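Local coordinates for uncharacterized conserved protein of COG5135 (Nostoc punctiforme, PDB 2I51) that binds flavin mononucleotide at the interface of its two subunits and is probably an oxidoreductase related to pyridoxamine 5'-phosphate oxidase, at residues Leu15-Ser20 with Pro82-Gln87; Tyr23-Gln28 with Leu43-Phe48. One frame throughout, in Å; residues are numbered along the deposited sequence. Where two conformers were deposited one is given.

Contact 1 of 2, residues Leu15-Ser20 with Pro82-Gln87. With FMN (flavin mononucleotide), chain P; EDO (1,2-ethanediol), chain D.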
loop_
_atom_site.group_PDB
_atom_site.type_symbol
_atom_site.label_atom_id
_atom_site.label_comp_id
_atom_site.label_asym_id
_atom_site.label_seq_id
_atom_site.Cartn_x
_atom_site.Cartn_y
_atom_site.Cartn_z
ATOM N N LEU A 15 1.329 13.427 -11.844
ATOM C CA LEU A 15 0.070 14.021 -11.377
ATOM C C LEU A 15 -0.679 14.652 -12.546
ATOM O O LEU A 15 -1.889 14.458 -12.715
ATOM C CB LEU A 15 0.350 15.093 -10.313
ATOM C CG LEU A 15 0.728 14.532 -8.949
ATOM C CD1 LEU A 15 1.401 15.617 -8.113
ATOM C CD2 LEU A 15 -0.510 13.941 -8.241
ATOM N N HIS A 16 0.007 15.401 -13.394
ATOM C CA HIS A 16 -0.644 16.043 -14.500
ATOM C C HIS A 16 -1.284 15.050 -15.470
ATOM O O HIS A 16 -2.418 15.235 -15.925
ATOM C CB HIS A 16 0.321 17.000 -15.190
ATOM C CG HIS A 16 -0.286 17.747 -16.311
ATOM N ND1 HIS A 16 -1.318 18.644 -16.115
ATOM C CD2 HIS A 16 -0.023 17.730 -17.636
ATOM C CE1 HIS A 16 -1.669 19.139 -17.303
ATOM N NE2 HIS A 16 -0.905 18.594 -18.241
ATOM N N ARG A 17 -0.553 13.999 -15.819
ATOM C CA ARG A 17 -1.028 13.047 -16.810
ATOM C C ARG A 17 -2.068 12.110 -16.250
ATOM O O ARG A 17 -2.713 11.394 -17.018
ATOM C CB ARG A 17 0.128 12.259 -17.392
ATOM C CG ARG A 17 1.017 13.042 -18.291
ATOM C CD ARG A 17 2.068 12.180 -18.905
ATOM N NE ARG A 17 2.905 11.657 -17.843
ATOM C CZ ARG A 17 3.846 10.740 -17.971
ATOM N NH1 ARG A 17 4.157 10.244 -19.145
ATOM N NH2 ARG A 17 4.511 10.360 -16.880
ATOM N N ASN A 18 -2.290 12.149 -14.953
ATOM C CA ASN A 18 -3.333 11.357 -14.290
ATOM C C ASN A 18 -4.478 12.193 -13.724
ATOM O O ASN A 18 -5.305 11.678 -12.971
ATOM C CB ASN A 18 -2.737 10.441 -13.207
ATOM C CG ASN A 18 -1.938 9.318 -13.782
ATOM O OD1 ASN A 18 -2.440 8.192 -13.870
ATOM N ND2 ASN A 18 -0.712 9.571 -14.186
ATOM N N ARG A 19 -4.551 13.471 -14.087
ATOM C CA ARG A 19 -5.487 14.408 -13.484
ATOM C C ARG A 19 -6.958 14.043 -13.773
ATOM O O ARG A 19 -7.813 14.536 -13.015
ATOM C CB ARG A 19 -5.170 15.824 -13.940
ATOM C CG ARG A 19 -5.440 16.121 -15.345
ATOM C CD ARG A 19 -4.899 17.524 -15.712
ATOM N NE ARG A 19 -5.209 17.889 -17.072
ATOM C CZ ARG A 19 -4.638 17.415 -18.163
ATOM N NH1 ARG A 19 -3.642 16.539 -18.138
ATOM N NH2 ARG A 19 -5.049 17.864 -19.348
ATOM N N SER A 20 -7.225 13.221 -14.784
ATOM C CA SER A 20 -8.622 12.818 -15.123
ATOM C C SER A 20 -9.129 11.804 -14.090
ATOM O O SER A 20 -10.335 11.514 -14.064
ATOM C CB SER A 20 -8.710 12.211 -16.507
ATOM O OG SER A 20 -7.952 11.044 -16.660
ATOM N N PRO A 82 -2.389 5.072 -12.470
ATOM C CA PRO A 82 -2.914 4.113 -13.415
ATOM C C PRO A 82 -2.927 4.475 -14.876
ATOM O O PRO A 82 -2.834 3.583 -15.718
ATOM C CB PRO A 82 -4.338 3.840 -12.895
ATOM C CG PRO A 82 -4.384 4.283 -11.584
ATOM C CD PRO A 82 -3.398 5.479 -11.484
ATOM N N ASN A 83 -2.975 5.764 -15.205
ATOM C CA ASN A 83 -3.039 6.161 -16.609
ATOM C C ASN A 83 -1.667 6.071 -17.279
ATOM O O ASN A 83 -1.543 5.868 -18.459
ATOM C CB ASN A 83 -3.470 7.616 -16.733
ATOM C CG ASN A 83 -4.903 7.790 -17.055
ATOM O OD1 ASN A 83 -5.646 6.828 -17.208
ATOM N ND2 ASN A 83 -5.314 9.061 -17.162
ATOM N N THR A 84 -0.617 6.300 -16.508
ATOM C CA THR A 84 0.730 6.256 -17.021
ATOM C C THR A 84 1.515 5.017 -16.618
ATOM O O THR A 84 2.636 4.849 -17.083
ATOM C CB THR A 84 1.496 7.505 -16.577
ATOM O OG1 THR A 84 1.392 7.643 -15.168
ATOM C CG2 THR A 84 0.899 8.782 -17.262
ATOM N N ARG A 85 0.913 4.137 -15.810
ATOM C CA ARG A 85 1.544 2.843 -15.451
ATOM C C ARG A 85 2.931 3.062 -14.818
ATOM O O ARG A 85 3.929 2.453 -15.203
ATOM C CB ARG A 85 1.597 1.901 -16.654
ATOM C CG ARG A 85 0.231 1.611 -17.250
ATOM C CD ARG A 85 0.323 0.576 -18.413
ATOM N NE ARG A 85 0.793 -0.728 -17.956
ATOM C CZ ARG A 85 1.762 -1.468 -18.500
ATOM N NH1 ARG A 85 2.435 -1.122 -19.618
ATOM N NH2 ARG A 85 2.056 -2.612 -17.916
ATOM N N GLU A 86 2.977 3.953 -13.818
ATOM C CA GLU A 86 4.207 4.221 -13.081
ATOM C C GLU A 86 3.995 4.166 -11.587
ATOM O O GLU A 86 2.883 4.441 -11.117
ATOM C CB GLU A 86 4.815 5.546 -13.515
ATOM C CG GLU A 86 4.028 6.717 -13.186
ATOM C CD GLU A 86 4.554 7.990 -13.893
ATOM O OE1 GLU A 86 5.746 8.327 -13.739
ATOM O OE2 GLU A 86 3.733 8.671 -14.540
ATOM N N GLN A 87 5.031 3.796 -10.848
ATOM C CA GLN A 87 4.961 3.653 -9.438
ATOM C C GLN A 87 6.079 4.457 -8.794
ATOM O O GLN A 87 7.201 4.454 -9.304
ATOM C CB GLN A 87 5.140 2.187 -9.073
ATOM C CG GLN A 87 5.297 1.855 -7.584
ATOM C CD GLN A 87 5.439 0.381 -7.348
ATOM O OE1 GLN A 87 4.463 -0.265 -6.950
ATOM N NE2 GLN A 87 6.610 -0.152 -7.583
HETATM N N1 FMN P . 6.637 -7.169 -8.614
HETATM C C2 FMN P . 6.480 -8.516 -8.324
HETATM O O2 FMN P . 7.370 -9.145 -7.740
HETATM N N3 FMN P . 5.315 -9.149 -8.636
HETATM C C4 FMN P . 4.263 -8.567 -9.301
HETATM O O4 FMN P . 3.178 -9.139 -9.457
HETATM C C4A FMN P . 4.407 -7.217 -9.609
HETATM N N5 FMN P . 3.379 -6.563 -10.288
HETATM C C5A FMN P . 3.477 -5.176 -10.414
HETATM C C6 FMN P . 2.417 -4.470 -10.961
HETATM C C7 FMN P . 2.476 -3.081 -11.136
HETATM C C7M FMN P . 1.245 -2.326 -11.610
HETATM C C8 FMN P . 3.620 -2.398 -10.755
HETATM C C8M FMN P . 3.627 -0.865 -10.708
HETATM C C9 FMN P . 4.691 -3.097 -10.244
HETATM C C9A FMN P . 4.649 -4.496 -10.062
HETATM N N10 FMN P . 5.748 -5.209 -9.556
HETATM C C10 FMN P . 5.601 -6.561 -9.244
HETATM C "C1'" FMN P . 7.064 -4.571 -9.253
HETATM C "C2'" FMN P . 7.114 -4.237 -7.778
HETATM O "O2'" FMN P . 6.219 -3.137 -7.447
HETATM C "C3'" FMN P . 8.550 -3.929 -7.318
HETATM O "O3'" FMN P . 9.114 -2.887 -8.135
HETATM C "C4'" FMN P . 9.396 -5.178 -7.490
HETATM O "O4'" FMN P . 8.731 -6.383 -7.110
HETATM C "C5'" FMN P . 10.597 -5.015 -6.585
HETATM O "O5'" FMN P . 10.199 -4.935 -5.241
HETATM P P FMN P . 11.157 -5.249 -4.015
HETATM O O1P FMN P . 11.359 -6.740 -3.949
HETATM O O2P FMN P . 12.449 -4.537 -4.411
HETATM O O3P FMN P . 10.522 -4.687 -2.799
HETATM C C1 EDO D . -2.139 8.360 -20.620
HETATM O O1 EDO D . -0.739 8.080 -20.719
HETATM C C2 EDO D . -2.364 9.842 -20.384
HETATM O O2 EDO D . -1.173 10.537 -20.737
HETATM O O HOH W 1 6.470 8.235 -16.713
#
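Asn18 and Arg17, at the C-terminal end of helix 8-17, meet Asn83 and Thr84 in the turn joining antiparallel strands 74-81 and 86-97. A G1 beta bulge, with Arg85 and Glu86 both facing Phe81, leads into Gln87 of an FMN pocket. Asn18 is the first residue to leave the helix, and its buried amide is gripped at both ends. Asn18 OD1 accepts from the backbone N of Asn83 at 2.8 Å, with the donor tilted 18° from the carbonyl plane. Asn18 ND2 gives one hydrogen in the amide plane to Thr84 OG1 at 3.0 Å; it also bonds Ala14 O, back in the helix. These bonds fix the amide's rotation. Asn83 sends its own amide the other way, and its ND2 makes a weak, long bond to Arg17 O.

Thr84 works with both branches. OG1 sits between the backbone N and the carbonyl carbon (chi1 53°), which turns CG2 toward Arg17. This methyl lies over the centre of the guanidinium, 3.5 Å above its plane. The hydroxyl also donates to the anti lone pair of Glu86 OE2. Glu86 OE2 also forms a salt bridge with Arg17 NH2 at 3.0 Å, the two charged planes standing nearly perpendicular at 84°. A water lies at the guanidinium edge, in its plane. It accepts from Arg17 NH2 at 2.9 Å and donates to Glu86 OE1 at 3.1 Å.

Contact 2 of 2, residues Tyr23-Gln28 with Leu43-Phe48; sequences YARYLQ and LVFRGF. With FMN (flavin mononucleotide), chain C.
Strands 26-32 and 38-44 form an antiparallel beta hairpin, and here Leu27 and Leu43 are a hydrogen-bonded pair while Tyr26 and Val44 are a non-hydrogen-bonded one. Leu27 N bonds Leu43 O at 3.0 Å, and Leu43 N bonds Leu27 O at 2.8 Å. Beyond them Phe45 N reaches Arg25 O at 2.8 Å.

Tyr26 and Val44 point the same way, side by side, on one face of the hairpin, where both touch the flavin. Val44 CG2 lies 3.9 Å from Tyr26 CE1 and also touches N5 of the flavin. The methyl C7M of FMN sits over one face of the Tyr26 ring, offset toward its rim, 3.4 Å from CD2. Tyr23 CA covers the opposite face, and Tyr80 of the second subunit meets the ring at a steep angle. A serine in place of Tyr26 would probably leave the flavin methyl and Val44 CG2 without their aromatic partner and open a gap between Tyr23 and the flavin.

On the other face of the hairpin, Leu27 CD2 packs on Phe45 CB. Leu43 points to that face too, yet Leu43 CD2 lies against FMN N3 at 3.5 Å. The Arg25 chain bends at chi3 (66°) and brings its guanidinium over to Phe45. Ring atom CD2 lies over one guanidinium face, with the planes 47° apart. Arg25 NH2 also makes a weak bond to Phe45 O, and a water joins that oxygen to Arg25 NE. The backbone also binds the cofactor: Val44 N donates to FMN O4 at 3.1 Å, at an almost straight 172°.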
loop_
_atom_site.group_PDB
_atom_site.type_symbol
_atom_site.label_atom_id
_atom_site.label_comp_id
_atom_site.label_asym_id
_atom_site.label_seq_id
_atom_site.Cartn_x
_atom_site.Cartn_y
_atom_site.Cartn_z
ATOM N N TYR A 23 -8.730 9.384 -8.168
ATOM C CA TYR A 23 -8.022 8.445 -7.347
ATOM C C TYR A 23 -6.514 8.307 -7.601
ATOM O O TYR A 23 -5.800 7.554 -6.941
ATOM C CB TYR A 23 -8.693 7.066 -7.437
ATOM C CG TYR A 23 -9.022 6.576 -8.831
ATOM C CD1 TYR A 23 -8.100 5.848 -9.541
ATOM C CD2 TYR A 23 -10.272 6.791 -9.394
ATOM C CE1 TYR A 23 -8.397 5.369 -10.768
ATOM C CE2 TYR A 23 -10.609 6.248 -10.597
ATOM C CZ TYR A 23 -9.676 5.556 -11.302
ATOM O OH TYR A 23 -10.025 5.031 -12.550
ATOM N N ALA A 24 -6.008 9.032 -8.577
ATOM C CA ALA A 24 -4.564 9.069 -8.789
ATOM C C ALA A 24 -3.882 9.852 -7.665
ATOM O O ALA A 24 -2.673 9.805 -7.571
ATOM C CB ALA A 24 -4.235 9.692 -10.114
ATOM N N ARG A 25 -4.648 10.565 -6.834
ATOM C CA ARG A 25 -4.106 11.225 -5.649
ATOM C C ARG A 25 -4.239 10.350 -4.401
ATOM O O ARG A 25 -3.922 10.806 -3.298
ATOM C CB ARG A 25 -4.697 12.585 -5.466
ATOM C CG ARG A 25 -4.204 13.513 -6.642
ATOM C CD ARG A 25 -4.879 14.828 -6.661
ATOM N NE ARG A 25 -4.490 15.572 -5.481
ATOM C CZ ARG A 25 -3.525 16.495 -5.416
ATOM N NH1 ARG A 25 -2.823 16.846 -6.490
ATOM N NH2 ARG A 25 -3.275 17.087 -4.245
ATOM N N TYR A 26 -4.586 9.083 -4.563
ATOM C CA TYR A 26 -4.667 8.168 -3.442
ATOM C C TYR A 26 -3.417 7.298 -3.442
ATOM O O TYR A 26 -2.965 6.808 -4.498
ATOM C CB TYR A 26 -5.883 7.264 -3.545
ATOM C CG TYR A 26 -7.211 7.931 -3.609
ATOM C CD1 TYR A 26 -7.388 9.242 -3.266
ATOM C CD2 TYR A 26 -8.304 7.218 -4.056
ATOM C CE1 TYR A 26 -8.660 9.844 -3.386
ATOM C CE2 TYR A 26 -9.531 7.780 -4.163
ATOM C CZ TYR A 26 -9.707 9.075 -3.827
ATOM O OH TYR A 26 -10.981 9.665 -3.947
ATOM N N LEU A 27 -2.806 7.107 -2.283
ATOM C CA LEU A 27 -1.576 6.342 -2.195
ATOM C C LEU A 27 -1.608 5.507 -0.923
ATOM O O LEU A 27 -2.432 5.737 -0.015
ATOM C CB LEU A 27 -0.353 7.252 -2.279
ATOM C CG LEU A 27 -0.221 8.379 -1.257
ATOM C CD1 LEU A 27 0.166 7.797 0.122
ATOM C CD2 LEU A 27 0.844 9.452 -1.737
ATOM N N GLN A 28 -0.721 4.539 -0.807
ATOM C CA GLN A 28 -0.710 3.616 0.322
ATOM C C GLN A 28 0.463 3.860 1.238
ATOM O O GLN A 28 1.633 3.827 0.770
ATOM C CB GLN A 28 -0.760 2.163 -0.170
ATOM C CG GLN A 28 -2.089 1.783 -0.804
ATOM C CD GLN A 28 -2.383 2.426 -2.116
ATOM O OE1 GLN A 28 -1.486 2.550 -2.973
ATOM N NE2 GLN A 28 -3.636 2.898 -2.299
ATOM N N LEU A 43 -4.268 6.697 1.888
ATOM C CA LEU A 43 -4.498 8.065 2.282
ATOM C C LEU A 43 -4.635 8.914 1.044
ATOM O O LEU A 43 -4.194 8.533 -0.029
ATOM C CB LEU A 43 -3.314 8.651 3.049
ATOM C CG LEU A 43 -2.761 7.825 4.198
ATOM C CD1 LEU A 43 -1.448 8.480 4.738
ATOM C CD2 LEU A 43 -3.823 7.733 5.191
ATOM N N VAL A 44 -5.223 10.104 1.163
ATOM C CA VAL A 44 -5.219 11.114 0.097
ATOM C C VAL A 44 -4.005 12.007 0.174
ATOM O O VAL A 44 -3.734 12.593 1.236
ATOM C CB VAL A 44 -6.474 12.011 0.240
ATOM C CG1 VAL A 44 -6.497 13.119 -0.866
ATOM C CG2 VAL A 44 -7.764 11.160 0.189
ATOM N N PHE A 45 -3.242 12.117 -0.912
ATOM C CA PHE A 45 -2.165 13.079 -1.011
ATOM C C PHE A 45 -2.766 14.483 -1.079
ATOM O O PHE A 45 -3.605 14.774 -1.911
ATOM C CB PHE A 45 -1.410 12.800 -2.306
ATOM C CG PHE A 45 -0.418 13.852 -2.689
ATOM C CD1 PHE A 45 0.741 14.036 -1.938
ATOM C CD2 PHE A 45 -0.622 14.629 -3.803
ATOM C CE1 PHE A 45 1.655 15.002 -2.330
ATOM C CE2 PHE A 45 0.298 15.568 -4.198
ATOM C CZ PHE A 45 1.431 15.735 -3.477
ATOM N N ARG A 46 -2.255 15.346 -0.210
ATOM C CA ARG A 46 -2.751 16.717 -0.085
ATOM C C ARG A 46 -1.704 17.763 -0.446
ATOM O O ARG A 46 -1.658 18.847 0.160
ATOM C CB ARG A 46 -3.283 16.937 1.326
ATOM C CG ARG A 46 -4.268 15.840 1.732
ATOM C CD ARG A 46 -5.367 16.289 2.595
ATOM N NE ARG A 46 -6.485 15.342 2.690
ATOM C CZ ARG A 46 -7.726 15.598 2.244
ATOM N NH1 ARG A 46 -7.999 16.715 1.603
ATOM N NH2 ARG A 46 -8.690 14.705 2.379
ATOM N N GLY A 47 -0.836 17.457 -1.411
ATOM C CA GLY A 47 0.159 18.387 -1.877
ATOM C C GLY A 47 1.451 18.361 -1.087
ATOM O O GLY A 47 1.562 17.717 -0.063
ATOM N N PHE A 48 2.459 19.050 -1.590
ATOM C CA PHE A 48 3.673 19.324 -0.851
ATOM C C PHE A 48 3.531 20.541 0.054
ATOM O O PHE A 48 2.857 21.505 -0.290
ATOM C CB PHE A 48 4.805 19.546 -1.836
ATOM C CG PHE A 48 5.184 18.269 -2.597
ATOM C CD1 PHE A 48 6.088 17.361 -2.063
ATOM C CD2 PHE A 48 4.577 17.982 -3.811
ATOM C CE1 PHE A 48 6.410 16.175 -2.752
ATOM C CE2 PHE A 48 4.871 16.794 -4.476
ATOM C CZ PHE A 48 5.753 15.901 -3.932
HETATM N N1 FMN C . -7.411 7.823 6.407
HETATM C C2 FMN C . -6.732 8.882 6.884
HETATM O O2 FMN C . -6.329 8.931 8.050
HETATM N N3 FMN C . -6.425 9.928 6.036
HETATM C C4 FMN C . -6.809 9.954 4.729
HETATM O O4 FMN C . -6.395 10.861 3.915
HETATM C C4A FMN C . -7.509 8.869 4.225
HETATM N N5 FMN C . -7.948 8.851 2.912
HETATM C C5A FMN C . -8.478 7.632 2.410
HETATM C C6 FMN C . -8.811 7.552 1.075
HETATM C C7 FMN C . -9.366 6.390 0.513
HETATM C C7M FMN C . -9.476 6.251 -0.983
HETATM C C8 FMN C . -9.622 5.329 1.380
HETATM C C8M FMN C . -9.979 3.960 0.788
HETATM C C9 FMN C . -9.305 5.415 2.737
HETATM C C9A FMN C . -8.772 6.582 3.264
HETATM N N10 FMN C . -8.471 6.702 4.602
HETATM C C10 FMN C . -7.801 7.786 5.081
HETATM C "C1'" FMN C . -8.904 5.640 5.606
HETATM C "C2'" FMN C . -7.694 4.737 5.877
HETATM O "O2'" FMN C . -7.379 3.939 4.709
HETATM C "C3'" FMN C . -7.856 3.845 7.123
HETATM O "O3'" FMN C . -9.071 3.135 6.986
HETATM C "C4'" FMN C . -7.938 4.769 8.357
HETATM O "O4'" FMN C . -7.022 5.867 8.332
HETATM C "C5'" FMN C . -7.591 3.920 9.578
HETATM O "O5'" FMN C . -6.276 3.401 9.419
HETATM P P FMN C . -5.428 2.993 10.679
HETATM O O1P FMN C . -5.016 4.187 11.463
HETATM O O2P FMN C . -6.354 2.068 11.531
HETATM O O3P FMN C . -4.292 2.153 10.194
HETATM O O HOH W 2 -5.926 15.951 -2.929
#

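How the contacts relate
The centres of contacts 1 and 2 are 12 Å apart, and both reach the same antiparallel sheet. They touch directly. Asn18 CB packs on Ala24 CB at 3.5 Å, and Leu15 CD1 meets Phe45 CE2 at 4.1 Å. Leu15 also lies against Arg25, so helix 8-17 packs against the end of the hairpin, at Arg25 and Phe45. The two contacts border different flavins. Contact 2 lines one directly, through Tyr26, Leu43 and Val44. Contact 1 reaches the other only through Gln87, at the end of its second segment: Gln87 NE2 bonds FMN O2' at 3.0 Å, while Gln87 OE1 bonds Thr42 OG1 of the second subunit. Each flavin site is therefore built from both chains.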